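Long-range contact in uncharacterized protein from DUF35 family (Sulfolobus solfataricus, PDB 3IRB), which is of unknown function but combines a zinc ribbon with an OB-fold domain and has a potential role in binding acyl-CoA: residues A82-Y87 / Y104-R109. Residues are numbered along the deposited sequence; the frame is centred on the assembly and turned at random.
Sequences AYVDSY and YIALIR. With SO4 (sulfate ion), chain F.
Tyr-83 and Arg-109 exchange backbone hydrogen bonds in both directions, each 2.9 Å from N to O, as an antiparallel hydrogen-bonded pair in the hairpin of strands 83-92 and 98-109 of the OB-fold domain. The axes of segments 83-87 and 104-109 run at 136°, well off the 180° of straight antiparallel strands. A beta bulge interrupts the pairing: Asp-85 and Ser-86 both lie opposite Leu-107, whose O accepts from Asp-85 N while its N donates to Ser-86 O. Asp-85 has a helical backbone conformation, as expected at a bulge, and its CB points toward the partner strand.

Val-84, Tyr-87, Ala-106 and Ile-108 share one sheet face. There Ile-108 CD1 meets Val-84 CG2 at 3.9 Å, and Val-144 and Val-142 of strand 141-144 extend the apolar packing. The CG of Tyr-87 sits between its backbone N and carbonyl carbon (chi1 62°), which brings the ring alongside Tyr-104. Tyr-104 turns its edge toward the Tyr-87 face in an offset T-shaped pair, planes 69° apart and CD2 atoms 3.5 Å apart.

On the opposite face of the sheet, Tyr-83 and Arg-109 lie side by side, with Tyr-83 OH 3.6 Å from Arg-109 CB. The guanidinium is positioned by hydrogen bonds from NE to Gly-115 O and from NH2 to Ile-113 O. Its NH1 gives a weak, bent hydrogen bond to O1 of a sulfate, probably from the crystallisation liquor; Asp-85 OD2 lies 2.6 Å from that same sulfate O1.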
loop_
_atom_site.group_PDB
_atom_site.type_symbol
_atom_site.label_atom_id
_atom_site.label_comp_id
_atom_site.label_asym_id
_atom_site.label_seq_id
_atom_site.Cartn_x
_atom_site.Cartn_y
_atom_site.Cartn_z
ATOM N N ALA A 82 1.318 7.041 -8.203
ATOM C CA ALA A 82 0.675 6.862 -6.892
ATOM C C ALA A 82 -0.002 8.147 -6.427
ATOM O O ALA A 82 0.582 9.240 -6.530
ATOM C CB ALA A 82 1.679 6.416 -5.816
ATOM N N TYR A 83 -1.206 8.008 -5.875
ATOM C CA TYR A 83 -1.911 9.151 -5.287
ATOM C C TYR A 83 -2.603 8.797 -3.996
ATOM O O TYR A 83 -2.877 7.618 -3.692
ATOM C CB TYR A 83 -2.898 9.766 -6.278
ATOM C CG TYR A 83 -4.069 8.876 -6.560
ATOM C CD1 TYR A 83 -4.002 7.910 -7.536
ATOM C CD2 TYR A 83 -5.232 9.015 -5.842
ATOM C CE1 TYR A 83 -5.084 7.103 -7.816
ATOM C CE2 TYR A 83 -6.323 8.205 -6.089
ATOM C CZ TYR A 83 -6.235 7.257 -7.075
ATOM O OH TYR A 83 -7.297 6.474 -7.295
ATOM N N VAL A 84 -2.841 9.829 -3.202
ATOM C CA VAL A 84 -3.487 9.684 -1.930
ATOM C C VAL A 84 -4.999 9.601 -2.195
ATOM O O VAL A 84 -5.618 10.543 -2.707
ATOM C CB VAL A 84 -3.178 10.868 -0.981
ATOM C CG1 VAL A 84 -3.966 10.714 0.335
ATOM C CG2 VAL A 84 -1.684 10.988 -0.738
ATOM N N ASP A 85 -5.595 8.486 -1.802
ATOM C CA ASP A 85 -7.037 8.280 -1.989
ATOM C C ASP A 85 -7.870 8.766 -0.805
ATOM O O ASP A 85 -8.982 9.283 -0.966
ATOM C CB ASP A 85 -7.291 6.805 -2.283
ATOM C CG ASP A 85 -8.712 6.534 -2.722
ATOM O OD1 ASP A 85 -9.197 7.256 -3.614
ATOM O OD2 ASP A 85 -9.318 5.617 -2.145
ATOM N N SER A 86 -7.320 8.590 0.380
ATOM C CA SER A 86 -7.979 8.920 1.666
ATOM C C SER A 86 -6.948 8.710 2.747
ATOM O O SER A 86 -5.915 8.046 2.533
ATOM C CB SER A 86 -9.204 8.042 1.926
ATOM O OG SER A 86 -8.841 6.692 1.830
ATOM N N TYR A 87 -7.182 9.313 3.898
ATOM C CA TYR A 87 -6.223 9.212 5.004
ATOM C C TYR A 87 -6.839 9.710 6.280
ATOM O O TYR A 87 -7.880 10.408 6.253
ATOM C CB TYR A 87 -4.972 10.047 4.743
ATOM C CG TYR A 87 -5.207 11.528 4.614
ATOM C CD1 TYR A 87 -5.554 12.072 3.405
ATOM C CD2 TYR A 87 -5.094 12.395 5.727
ATOM C CE1 TYR A 87 -5.775 13.430 3.266
ATOM C CE2 TYR A 87 -5.312 13.758 5.590
ATOM C CZ TYR A 87 -5.645 14.263 4.347
ATOM O OH TYR A 87 -5.891 15.601 4.169
ATOM N N TYR A 104 0.603 10.420 8.856
ATOM C CA TYR A 104 -0.647 10.145 8.171
ATOM C C TYR A 104 -0.727 8.653 7.893
ATOM O O TYR A 104 0.256 8.055 7.487
ATOM C CB TYR A 104 -0.707 10.921 6.876
ATOM C CG TYR A 104 -0.694 12.413 7.009
ATOM C CD1 TYR A 104 0.507 13.100 7.210
ATOM C CD2 TYR A 104 -1.855 13.158 6.897
ATOM C CE1 TYR A 104 0.538 14.470 7.324
ATOM C CE2 TYR A 104 -1.819 14.546 6.993
ATOM C CZ TYR A 104 -0.620 15.181 7.228
ATOM O OH TYR A 104 -0.553 16.546 7.324
ATOM N N ILE A 105 -1.908 8.059 8.052
ATOM C CA ILE A 105 -2.138 6.702 7.608
ATOM C C ILE A 105 -2.973 6.906 6.337
ATOM O O ILE A 105 -4.061 7.492 6.414
ATOM C CB ILE A 105 -2.920 5.866 8.649
ATOM C CG1 ILE A 105 -2.275 5.938 10.043
ATOM C CG2 ILE A 105 -3.048 4.424 8.174
ATOM C CD1 ILE A 105 -0.782 5.466 10.146
ATOM N N ALA A 106 -2.445 6.488 5.196
ATOM C CA ALA A 106 -3.089 6.760 3.897
ATOM C C ALA A 106 -3.370 5.504 3.120
ATOM O O ALA A 106 -2.605 4.544 3.197
ATOM C CB ALA A 106 -2.212 7.706 3.044
ATOM N N LEU A 107 -4.461 5.512 2.356
ATOM C CA LEU A 107 -4.652 4.545 1.274
ATOM C C LEU A 107 -4.099 5.135 0.006
ATOM O O LEU A 107 -4.561 6.180 -0.472
ATOM C CB LEU A 107 -6.114 4.231 1.073
ATOM C CG LEU A 107 -6.379 3.179 0.000
ATOM C CD1 LEU A 107 -5.655 1.886 0.313
ATOM C CD2 LEU A 107 -7.905 2.995 -0.116
ATOM N N ILE A 108 -3.069 4.523 -0.516
ATOM C CA ILE A 108 -2.403 5.024 -1.692
ATOM C C ILE A 108 -2.879 4.143 -2.848
ATOM O O ILE A 108 -2.879 2.914 -2.734
ATOM C CB ILE A 108 -0.888 4.912 -1.581
ATOM C CG1 ILE A 108 -0.361 5.758 -0.417
ATOM C CG2 ILE A 108 -0.217 5.249 -2.912
ATOM C CD1 ILE A 108 -0.671 7.222 -0.494
ATOM N N ARG A 109 -3.302 4.775 -3.929
ATOM C CA ARG A 109 -3.795 4.036 -5.099
ATOM C C ARG A 109 -3.082 4.448 -6.363
ATOM O O ARG A 109 -2.308 5.394 -6.383
ATOM C CB ARG A 109 -5.290 4.249 -5.280
ATOM C CG ARG A 109 -6.140 3.663 -4.124
ATOM C CD ARG A 109 -7.605 3.644 -4.463
ATOM N NE ARG A 109 -7.878 2.579 -5.417
ATOM C CZ ARG A 109 -9.026 2.393 -6.052
ATOM N NH1 ARG A 109 -10.060 3.209 -5.849
ATOM N NH2 ARG A 109 -9.137 1.384 -6.907
HETATM S S SO4 F . -11.680 3.302 -2.679
HETATM O O1 SO4 F . -11.100 4.336 -3.542
HETATM O O2 SO4 F . -11.389 3.603 -1.276
HETATM O O3 SO4 F . -11.072 2.010 -3.037
HETATM O O4 SO4 F . -13.132 3.311 -2.912
#